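Local coordinates for RagB/SusD family nutrient uptake outer membrane protein (Bacteroides thetaiotaomicron, PDB 7KV2) that probably binds beta-glucans at the outer membrane of a gut Bacteroides, as a surface glycan-binding protein of the SusD family, at residues Ala63-Asn68 with Ile108-Cys114; Ile103-Tyr109 with Leu496-Glu502; Pro257-Asp261 with Thr337-Thr342. One frame throughout, in Å; residues are numbered along the deposited sequence.

How the contacts relate
Contacts 1 and 2 are neighbours, their centres 11 Å apart, and they share Ile108 and Tyr109. Both involve the chain leading into helix 110-130: contact 1 joins it to the loop before helix 70-75, and contact 2 to the lead-in of helix 500-505, near the C-terminus. Contact 1 is buried and polar at heart, with side-chain oxygens on backbone N-H groups. Contact 2 is partly buried and rich in proline, and it has exposed residues at its margin. Contact 3 lies on the opposite side of the chain's centre, about 31 Å from contact 1 between centres. Also partly buried, it relies on ring-to-aliphatic packing and one bridging water.

Contact 1 (Ala63-Asn68 with Ile108-Cys114); sequences AFDEYN and IYGLWKC
The start of helix 110-130 is held by Glu66 and Asn68, which reach Tyr109, Gly110 and Leu111 from the loop before helix 70-75. A type I' turn from Ala63 to Glu66 brings this loop round, and Tyr109 occupies the N-cap position of the helix. Extended beyond CG (chi2 -178°), Glu66 carries OE1 into the grip of three N-H groups. Tyr109 N comes in on the syn side, close to the carboxylate plane, at 2.9 Å from Glu66 OE1 and nearly straight at 167°. Gly110 N donates from above that plane, 3.1 Å from the same Glu66 OE1. Asn68 ND2 takes the anti lone pair, and this amide also donates to Tyr67 O, so its rotation is fixed. The Asn68 carbonyl therefore faces the helix, where OD1 accepts from Leu111 N at 2.8 Å, a bond bent to 140°. A side chain at Gly110 would run into Asn68 OD1 and crowd Glu66 CB. The negative charge of Glu66 would probably be stabilised by the dipole of the helix start.

Lower on the helix the contact turns apolar. Lys113 CB makes a CH-pi contact over one face of the Phe64 ring, 3.6 Å from the centroid. Cys114 SG meets the ring at its edge, 5.0 Å from the centroid, and also touches Ala63 CB. The Lys113 chain runs on extended, with CE over the Tyr109 ring and NZ donating to a water. That water donates to Phe64 O and to Glu66 OE2. Leu111 and Cys114 pack behind on Trp157 of helix 137-162. Acceptors from a distant loop meeting the N-H groups that a first turn cannot bond within itself are characteristic of a helix N-terminus, here within the largely helical SusD fold.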
loop_
_atom_site.group_PDB
_atom_site.type_symbol
_atom_site.label_atom_id
_atom_site.label_comp_id
_atom_site.label_asym_id
_atom_site.label_seq_id
_atom_site.Cartn_x
_atom_site.Cartn_y
_atom_site.Cartn_z
ATOM N N ALA A 63 -12.921 -2.761 7.993
ATOM C CA ALA A 63 -12.750 -3.359 9.326
ATOM C C ALA A 63 -13.134 -2.328 10.397
ATOM O O ALA A 63 -12.910 -1.104 10.186
ATOM C CB ALA A 63 -11.314 -3.818 9.488
ATOM N N PHE A 64 -13.673 -2.805 11.523
ATOM C CA PHE A 64 -13.963 -1.912 12.682
ATOM C C PHE A 64 -14.865 -0.774 12.215
ATOM O O PHE A 64 -14.620 0.372 12.630
ATOM C CB PHE A 64 -12.651 -1.395 13.286
ATOM C CG PHE A 64 -11.730 -2.499 13.743
ATOM C CD1 PHE A 64 -12.039 -3.260 14.874
ATOM C CD2 PHE A 64 -10.575 -2.814 13.032
ATOM C CE1 PHE A 64 -11.233 -4.324 15.260
ATOM C CE2 PHE A 64 -9.748 -3.853 13.447
ATOM C CZ PHE A 64 -10.075 -4.605 14.562
ATOM N N ASP A 65 -15.819 -1.102 11.334
ATOM C CA ASP A 65 -16.871 -0.228 10.745
ATOM C C ASP A 65 -16.282 0.953 9.962
ATOM O O ASP A 65 -17.031 1.881 9.691
ATOM C CB ASP A 65 -17.868 0.199 11.820
ATOM C CG ASP A 65 -18.447 -1.056 12.456
ATOM O OD1 ASP A 65 -19.081 -1.836 11.717
ATOM O OD2 ASP A 65 -18.147 -1.296 13.638
ATOM N N GLU A 66 -15.045 0.839 9.474
ATOM C CA GLU A 66 -14.416 1.862 8.620
ATOM C C GLU A 66 -13.786 1.263 7.356
ATOM O O GLU A 66 -13.366 0.122 7.380
ATOM C CB GLU A 66 -13.277 2.528 9.366
ATOM C CG GLU A 66 -13.808 3.393 10.474
ATOM C CD GLU A 66 -12.759 4.141 11.247
ATOM O OE1 GLU A 66 -11.788 4.614 10.639
ATOM O OE2 GLU A 66 -12.994 4.306 12.466
ATOM N N TYR A 67 -13.741 2.075 6.308
ATOM C CA TYR A 67 -12.952 1.846 5.059
ATOM C C TYR A 67 -11.675 2.658 5.153
ATOM O O TYR A 67 -11.738 3.909 5.054
ATOM C CB TYR A 67 -13.787 2.260 3.851
ATOM C CG TYR A 67 -15.122 1.586 3.782
ATOM C CD1 TYR A 67 -15.264 0.330 3.223
ATOM C CD2 TYR A 67 -16.267 2.201 4.268
ATOM C CE1 TYR A 67 -16.483 -0.309 3.171
ATOM C CE2 TYR A 67 -17.495 1.568 4.233
ATOM C CZ TYR A 67 -17.611 0.320 3.655
ATOM O OH TYR A 67 -18.805 -0.354 3.579
ATOM N N ASN A 68 -10.547 2.015 5.470
ATOM C CA ASN A 68 -9.218 2.668 5.576
ATOM C C ASN A 68 -8.210 1.917 4.677
ATOM O O ASN A 68 -7.130 1.545 5.125
ATOM C CB ASN A 68 -8.683 2.685 7.010
ATOM C CG ASN A 68 -9.410 3.525 8.059
ATOM O OD1 ASN A 68 -8.980 3.466 9.217
ATOM N ND2 ASN A 68 -10.471 4.245 7.712
ATOM N N ILE A 108 -9.320 8.778 10.997
ATOM C CA ILE A 108 -9.415 7.337 10.691
ATOM C C ILE A 108 -8.916 6.594 11.933
ATOM O O ILE A 108 -8.019 7.113 12.650
ATOM C CB ILE A 108 -8.684 6.981 9.381
ATOM C CG1 ILE A 108 -7.223 7.404 9.356
ATOM C CG2 ILE A 108 -9.470 7.581 8.244
ATOM C CD1 ILE A 108 -6.349 6.528 8.475
ATOM N N TYR A 109 -9.525 5.459 12.193
ATOM C CA TYR A 109 -9.249 4.635 13.401
ATOM C C TYR A 109 -9.136 3.142 13.031
ATOM O O TYR A 109 -8.436 2.403 13.742
ATOM C CB TYR A 109 -10.349 4.974 14.413
ATOM C CG TYR A 109 -10.094 4.611 15.857
ATOM C CD1 TYR A 109 -8.875 4.116 16.288
ATOM C CD2 TYR A 109 -11.104 4.781 16.791
ATOM C CE1 TYR A 109 -8.678 3.767 17.618
ATOM C CE2 TYR A 109 -10.910 4.454 18.124
ATOM C CZ TYR A 109 -9.699 3.938 18.532
ATOM O OH TYR A 109 -9.472 3.619 19.848
ATOM N N GLY A 110 -9.750 2.707 11.928
ATOM C CA GLY A 110 -9.704 1.291 11.492
ATOM C C GLY A 110 -8.275 0.797 11.326
ATOM O O GLY A 110 -7.922 -0.306 11.812
ATOM N N LEU A 111 -7.434 1.594 10.690
ATOM C CA LEU A 111 -6.074 1.161 10.312
ATOM C C LEU A 111 -5.262 0.972 11.591
ATOM O O LEU A 111 -4.480 0.055 11.682
ATOM C CB LEU A 111 -5.444 2.217 9.387
ATOM C CG LEU A 111 -3.984 1.975 9.002
ATOM C CD1 LEU A 111 -3.839 0.680 8.224
ATOM C CD2 LEU A 111 -3.436 3.132 8.177
ATOM N N TRP A 112 -5.431 1.880 12.546
ATOM C CA TRP A 112 -4.784 1.785 13.877
ATOM C C TRP A 112 -5.148 0.431 14.516
ATOM O O TRP A 112 -4.261 -0.286 14.923
ATOM C CB TRP A 112 -5.254 2.994 14.691
ATOM C CG TRP A 112 -4.759 2.995 16.108
ATOM C CD1 TRP A 112 -5.140 2.166 17.133
ATOM C CD2 TRP A 112 -3.775 3.884 16.644
ATOM N NE1 TRP A 112 -4.433 2.477 18.272
ATOM C CE2 TRP A 112 -3.585 3.517 18.004
ATOM C CE3 TRP A 112 -3.023 4.941 16.120
ATOM C CZ2 TRP A 112 -2.699 4.204 18.830
ATOM C CZ3 TRP A 112 -2.129 5.600 16.936
ATOM C CH2 TRP A 112 -1.983 5.236 18.280
ATOM N N LYS A 113 -6.422 0.087 14.542
ATOM C CA LYS A 113 -6.942 -1.136 15.194
ATOM C C LYS A 113 -6.435 -2.359 14.429
ATOM O O LYS A 113 -6.045 -3.326 15.076
ATOM C CB LYS A 113 -8.463 -1.129 15.254
ATOM C CG LYS A 113 -9.055 -0.099 16.211
ATOM C CD LYS A 113 -10.561 -0.013 16.120
ATOM C CE LYS A 113 -11.157 1.119 16.947
ATOM N NZ LYS A 113 -12.620 1.256 16.721
ATOM N N CYS A 114 -6.342 -2.285 13.093
ATOM C CA CYS A 114 -5.780 -3.403 12.297
ATOM C C CYS A 114 -4.302 -3.595 12.604
ATOM O O CYS A 114 -3.864 -4.766 12.739
ATOM C CB CYS A 114 -6.001 -3.197 10.799
ATOM S SG CYS A 114 -7.727 -3.134 10.308
HETATM O O HOH W 1 -12.747 2.043 13.948
#

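Contact 2 (Ile103-Tyr109 with Leu496-Glu502); sequences IPTNMIY and LPIPQKE. With EDO (1,2-ethanediol), chain D.
Pro104 O is gripped by Gln500 N, 2.9 Å away and well above the carbonyl plane, and by a bound ethanediol. Ethanediol O1 donates to Pro104 O at 3.0 Å, and its O2 does so weakly. In return O1 accepts from Met107 N and O2 from Lys501 N, so the diol ties the two segments together. The contact fastens the loop before helix 110-130 to the start of helix 500-505, where Pro499 is the N-cap. The shortest polar link, Tyr109 OH to Glu502 OE2, is modelled at 2.5 Å, a doubtful length. Glu502 OE2 lies at the ring edge near its plane, with the carboxylate turned 66° from the ring. Pro499 CB stands over the centre of the Tyr109 ring, 4.0 Å from the centroid, on the face opposite Lys113.

Pro104 CD lies 3.8 Å from Pro497 CB, the two rings crossing at about a right angle. Met107, bent at chi2 (-66°) and chi3 (-70°), folds its CE against Leu496 CD1. Thr105 CG2 lies alongside Gln500 CB. Ile108 O is buried beneath Pro499 CG without a polar partner. The chemistry implies a phenol anchored to an acid in the helix's first turn, beside a diol, probably from the crystallisation liquor, held by backbone polar groups.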
loop_
_atom_site.group_PDB
_atom_site.type_symbol
_atom_site.label_atom_id
_atom_site.label_comp_id
_atom_site.label_asym_id
_atom_site.label_seq_id
_atom_site.Cartn_x
_atom_site.Cartn_y
_atom_site.Cartn_z
ATOM N N ILE A 103 -8.502 16.203 12.552
ATOM C CA ILE A 103 -8.698 16.441 14.009
ATOM C C ILE A 103 -8.936 15.108 14.702
ATOM O O ILE A 103 -9.586 14.196 14.150
ATOM C CB ILE A 103 -9.844 17.449 14.231
ATOM C CG1 ILE A 103 -11.166 16.941 13.642
ATOM C CG2 ILE A 103 -9.407 18.782 13.654
ATOM C CD1 ILE A 103 -12.432 17.668 14.078
ATOM N N PRO A 104 -8.418 15.003 15.949
ATOM C CA PRO A 104 -8.471 13.772 16.738
ATOM C C PRO A 104 -9.854 13.132 16.879
ATOM O O PRO A 104 -9.913 11.937 16.996
ATOM C CB PRO A 104 -8.026 14.229 18.153
ATOM C CG PRO A 104 -7.192 15.483 17.940
ATOM C CD PRO A 104 -7.683 16.080 16.636
ATOM N N THR A 105 -10.915 13.940 16.924
ATOM C CA THR A 105 -12.319 13.489 17.042
ATOM C C THR A 105 -12.972 13.229 15.669
ATOM O O THR A 105 -14.167 12.950 15.665
ATOM C CB THR A 105 -13.128 14.516 17.855
ATOM O OG1 THR A 105 -13.005 15.765 17.186
ATOM C CG2 THR A 105 -12.657 14.613 19.301
ATOM N N ASN A 106 -12.259 13.345 14.541
ATOM C CA ASN A 106 -12.837 13.045 13.196
ATOM C C ASN A 106 -11.704 12.459 12.349
ATOM O O ASN A 106 -11.342 13.072 11.326
ATOM C CB ASN A 106 -13.467 14.265 12.514
ATOM C CG ASN A 106 -14.607 13.947 11.562
ATOM O OD1 ASN A 106 -14.950 12.783 11.325
ATOM N ND2 ASN A 106 -15.228 14.992 11.027
ATOM N N MET A 107 -11.121 11.370 12.837
ATOM C CA MET A 107 -9.883 10.792 12.266
ATOM C C MET A 107 -10.139 9.333 11.894
ATOM O O MET A 107 -11.134 8.767 12.345
ATOM C CB MET A 107 -8.707 10.904 13.229
ATOM C CG MET A 107 -7.635 11.863 12.732
ATOM S SD MET A 107 -6.857 11.175 11.187
ATOM C CE MET A 107 -5.966 9.804 11.901
ATOM N N ILE A 108 -9.320 8.778 10.997
ATOM C CA ILE A 108 -9.415 7.337 10.691
ATOM C C ILE A 108 -8.916 6.594 11.933
ATOM O O ILE A 108 -8.019 7.113 12.650
ATOM C CB ILE A 108 -8.684 6.981 9.381
ATOM C CG1 ILE A 108 -7.223 7.404 9.356
ATOM C CG2 ILE A 108 -9.470 7.581 8.244
ATOM C CD1 ILE A 108 -6.349 6.528 8.475
ATOM N N TYR A 109 -9.525 5.459 12.193
ATOM C CA TYR A 109 -9.249 4.635 13.401
ATOM C C TYR A 109 -9.136 3.142 13.031
ATOM O O TYR A 109 -8.436 2.403 13.742
ATOM C CB TYR A 109 -10.349 4.974 14.413
ATOM C CG TYR A 109 -10.094 4.611 15.857
ATOM C CD1 TYR A 109 -8.875 4.116 16.288
ATOM C CD2 TYR A 109 -11.104 4.781 16.791
ATOM C CE1 TYR A 109 -8.678 3.767 17.618
ATOM C CE2 TYR A 109 -10.910 4.454 18.124
ATOM C CZ TYR A 109 -9.699 3.938 18.532
ATOM O OH TYR A 109 -9.472 3.619 19.848
ATOM N N LEU A 496 -0.121 12.235 11.783
ATOM C CA LEU A 496 -1.558 12.583 11.950
ATOM C C LEU A 496 -1.878 12.690 13.441
ATOM O O LEU A 496 -1.198 12.074 14.253
ATOM C CB LEU A 496 -2.451 11.503 11.342
ATOM C CG LEU A 496 -2.464 11.487 9.803
ATOM C CD1 LEU A 496 -3.018 10.155 9.315
ATOM C CD2 LEU A 496 -3.304 12.642 9.282
ATOM N N PRO A 497 -2.959 13.396 13.811
ATOM C CA PRO A 497 -3.471 13.352 15.178
ATOM C C PRO A 497 -3.819 11.905 15.539
ATOM O O PRO A 497 -4.533 11.251 14.744
ATOM C CB PRO A 497 -4.773 14.159 15.158
ATOM C CG PRO A 497 -4.648 15.026 13.932
ATOM C CD PRO A 497 -3.800 14.227 12.951
ATOM N N ILE A 498 -3.359 11.455 16.720
ATOM C CA ILE A 498 -3.816 10.170 17.348
ATOM C C ILE A 498 -5.314 10.251 17.624
ATOM O O ILE A 498 -5.784 11.276 18.107
ATOM C CB ILE A 498 -2.961 9.875 18.590
ATOM C CG1 ILE A 498 -1.495 9.745 18.188
ATOM C CG2 ILE A 498 -3.476 8.643 19.329
ATOM C CD1 ILE A 498 -0.507 9.764 19.343
ATOM N N PRO A 499 -6.137 9.212 17.317
ATOM C CA PRO A 499 -7.564 9.246 17.614
ATOM C C PRO A 499 -7.857 9.651 19.080
ATOM O O PRO A 499 -7.129 9.193 19.974
ATOM C CB PRO A 499 -8.030 7.809 17.326
ATOM C CG PRO A 499 -7.079 7.348 16.221
ATOM C CD PRO A 499 -5.764 7.985 16.581
ATOM N N GLN A 500 -8.892 10.474 19.275
ATOM C CA GLN A 500 -9.278 11.015 20.619
ATOM C C GLN A 500 -9.596 9.843 21.554
ATOM O O GLN A 500 -9.172 9.903 22.740
ATOM C CB GLN A 500 -10.465 11.976 20.541
ATOM C CG GLN A 500 -10.699 12.782 21.845
ATOM C CD GLN A 500 -9.479 13.568 22.274
ATOM O OE1 GLN A 500 -8.884 14.336 21.508
ATOM N NE2 GLN A 500 -9.058 13.347 23.508
ATOM N N LYS A 501 -10.285 8.812 21.064
ATOM C CA LYS A 501 -10.602 7.612 21.882
ATOM C C LYS A 501 -9.319 6.974 22.426
ATOM O O LYS A 501 -9.369 6.518 23.581
ATOM C CB LYS A 501 -11.495 6.635 21.128
ATOM C CG LYS A 501 -12.936 7.106 21.071
ATOM C CD LYS A 501 -13.781 6.430 20.036
ATOM C CE LYS A 501 -15.111 7.122 19.814
ATOM N NZ LYS A 501 -15.792 6.550 18.630
ATOM N N GLU A 502 -8.210 6.959 21.681
ATOM C CA GLU A 502 -6.928 6.402 22.193
ATOM C C GLU A 502 -6.320 7.343 23.233
ATOM O O GLU A 502 -5.752 6.821 24.177
ATOM C CB GLU A 502 -5.884 6.139 21.116
ATOM C CG GLU A 502 -6.209 4.946 20.239
ATOM C CD GLU A 502 -6.272 3.601 20.942
ATOM O OE1 GLU A 502 -5.326 3.263 21.659
ATOM O OE2 GLU A 502 -7.273 2.902 20.755
HETATM C C1 EDO D . -11.558 8.882 15.918
HETATM O O1 EDO D . -11.851 10.185 15.575
HETATM C C2 EDO D . -12.123 8.545 17.244
HETATM O O2 EDO D . -11.369 9.124 18.284
#

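Contact 3 (Pro257-Asp261 with Thr337-Thr342); sequences PDYTD and TRRNAT
This is aromatic-on-aliphatic packing, in which Tyr259 rests on Arg338 and Ala341 and so joins the loop between helix 237-249 and strand 273-277 to the short helix 337-342. An Asx turn shapes the loop: Asp258 OD1 accepts from Thr260 N at 3.0 Å and from Thr260 OG1 at 2.7 Å, both arriving from one face of the carboxylate plane. Tyr259 swings its ring to the helix with CG anti to the backbone N (chi1 -176°). Arg338 CG sits squarely over the ring centre, 3.5 Å from the centroid and only 6° off the normal. The two side chains cross at about a right angle, and the guanidinium stands 75° from the ring plane, so the methylene, not the charged group, makes the CH-pi contact. Arg338 sends its charge on to Glu452 and Glu456 of helix 446-456, while Tyr259 OH bonds Glu456 O. Ala341 CB fits against the ring edge, 3.6 Å from Tyr259 CD1. With an alanine in place of Tyr259, the Arg338 methylenes would probably lose the surface they lie on, and Glu456 O its hydroxyl mate. A water bridges the two segments, accepting from Tyr259 N at 2.9 Å and hydrogen-bonded to Thr337 OG1 at 2.8 Å.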
loop_
_atom_site.group_PDB
_atom_site.type_symbol
_atom_site.label_atom_id
_atom_site.label_comp_id
_atom_site.label_asym_id
_atom_site.label_seq_id
_atom_site.Cartn_x
_atom_site.Cartn_y
_atom_site.Cartn_z
ATOM N N PRO A 257 7.165 -7.383 -19.128
ATOM C CA PRO A 257 7.467 -6.548 -20.279
ATOM C C PRO A 257 6.378 -5.522 -20.586
ATOM O O PRO A 257 6.712 -4.518 -21.162
ATOM C CB PRO A 257 7.576 -7.563 -21.432
ATOM C CG PRO A 257 7.850 -8.900 -20.788
ATOM C CD PRO A 257 7.231 -8.822 -19.400
ATOM N N ASP A 258 5.119 -5.814 -20.250
ATOM C CA ASP A 258 3.970 -4.925 -20.570
ATOM C C ASP A 258 3.340 -4.429 -19.264
ATOM O O ASP A 258 2.792 -5.261 -18.521
ATOM C CB ASP A 258 2.899 -5.620 -21.405
ATOM C CG ASP A 258 1.863 -4.660 -21.947
ATOM O OD1 ASP A 258 1.675 -3.567 -21.333
ATOM O OD2 ASP A 258 1.269 -4.965 -23.024
ATOM N N TYR A 259 3.461 -3.142 -18.958
ATOM C CA TYR A 259 2.993 -2.606 -17.653
ATOM C C TYR A 259 1.484 -2.894 -17.501
ATOM O O TYR A 259 0.993 -3.073 -16.383
ATOM C CB TYR A 259 3.314 -1.114 -17.568
ATOM C CG TYR A 259 2.972 -0.465 -16.246
ATOM C CD1 TYR A 259 1.675 -0.066 -15.978
ATOM C CD2 TYR A 259 3.960 -0.171 -15.297
ATOM C CE1 TYR A 259 1.332 0.589 -14.787
ATOM C CE2 TYR A 259 3.645 0.493 -14.121
ATOM C CZ TYR A 259 2.333 0.881 -13.866
ATOM O OH TYR A 259 2.036 1.548 -12.700
ATOM N N THR A 260 0.735 -2.949 -18.604
ATOM C CA THR A 260 -0.725 -3.216 -18.586
ATOM C C THR A 260 -1.031 -4.648 -18.117
ATOM O O THR A 260 -2.158 -4.890 -17.838
ATOM C CB THR A 260 -1.408 -2.927 -19.931
ATOM O OG1 THR A 260 -0.948 -3.927 -20.834
ATOM C CG2 THR A 260 -1.078 -1.562 -20.479
ATOM N N ASP A 261 -0.072 -5.552 -17.957
ATOM C CA ASP A 261 -0.347 -6.932 -17.478
ATOM C C ASP A 261 -0.233 -7.043 -15.942
ATOM O O ASP A 261 -0.699 -8.059 -15.368
ATOM C CB ASP A 261 0.605 -7.927 -18.122
ATOM C CG ASP A 261 0.365 -8.162 -19.601
ATOM O OD1 ASP A 261 -0.805 -8.001 -20.040
ATOM O OD2 ASP A 261 1.370 -8.491 -20.288
ATOM N N THR A 337 2.924 3.796 -21.473
ATOM C CA THR A 337 1.843 2.779 -21.302
ATOM C C THR A 337 1.186 2.943 -19.912
ATOM O O THR A 337 0.062 2.418 -19.705
ATOM C CB THR A 337 2.355 1.346 -21.495
ATOM O OG1 THR A 337 3.369 1.097 -20.503
ATOM C CG2 THR A 337 2.850 1.125 -22.913
ATOM N N ARG A 338 1.908 3.538 -18.969
ATOM C CA ARG A 338 1.386 3.737 -17.587
ATOM C C ARG A 338 0.207 4.712 -17.588
ATOM O O ARG A 338 -0.577 4.689 -16.622
ATOM C CB ARG A 338 2.480 4.194 -16.641
ATOM C CG ARG A 338 3.609 3.189 -16.555
ATOM C CD ARG A 338 4.719 3.698 -15.692
ATOM N NE ARG A 338 5.458 4.780 -16.374
ATOM C CZ ARG A 338 6.695 5.166 -16.069
ATOM N NH1 ARG A 338 7.370 4.595 -15.077
ATOM N NH2 ARG A 338 7.262 6.128 -16.799
ATOM N N ARG A 339 0.095 5.587 -18.581
ATOM C CA ARG A 339 -0.946 6.625 -18.552
ATOM C C ARG A 339 -2.298 5.902 -18.567
ATOM O O ARG A 339 -3.115 6.158 -17.671
ATOM C CB ARG A 339 -0.875 7.577 -19.743
ATOM C CG ARG A 339 -1.902 8.689 -19.656
ATOM C CD ARG A 339 -1.764 9.672 -20.804
ATOM N NE ARG A 339 -2.318 9.042 -22.005
ATOM C CZ ARG A 339 -2.351 9.621 -23.190
ATOM N NH1 ARG A 339 -1.878 10.842 -23.322
ATOM N NH2 ARG A 339 -2.883 8.996 -24.232
ATOM N N ASN A 340 -2.559 5.058 -19.563
ATOM C CA ASN A 340 -3.882 4.388 -19.639
ATOM C C ASN A 340 -4.009 3.265 -18.606
ATOM O O ASN A 340 -5.172 3.006 -18.172
ATOM C CB ASN A 340 -4.229 3.973 -21.069
ATOM C CG ASN A 340 -4.312 5.175 -21.984
ATOM O OD1 ASN A 340 -4.155 6.321 -21.555
ATOM N ND2 ASN A 340 -4.472 4.911 -23.266
ATOM N N ALA A 341 -2.896 2.699 -18.122
ATOM C CA ALA A 341 -2.952 1.630 -17.113
ATOM C C ALA A 341 -3.277 2.244 -15.743
ATOM O O ALA A 341 -3.658 1.491 -14.831
ATOM C CB ALA A 341 -1.659 0.890 -17.027
ATOM N N THR A 342 -3.021 3.542 -15.606
ATOM C CA THR A 342 -3.262 4.307 -14.348
ATOM C C THR A 342 -4.620 4.995 -14.429
ATOM O O THR A 342 -5.359 5.000 -13.396
ATOM C CB THR A 342 -2.143 5.319 -14.067
ATOM O OG1 THR A 342 -0.919 4.586 -13.920
ATOM C CG2 THR A 342 -2.419 6.183 -12.860
HETATM O O HOH W 2 4.632 -1.361 -20.973
#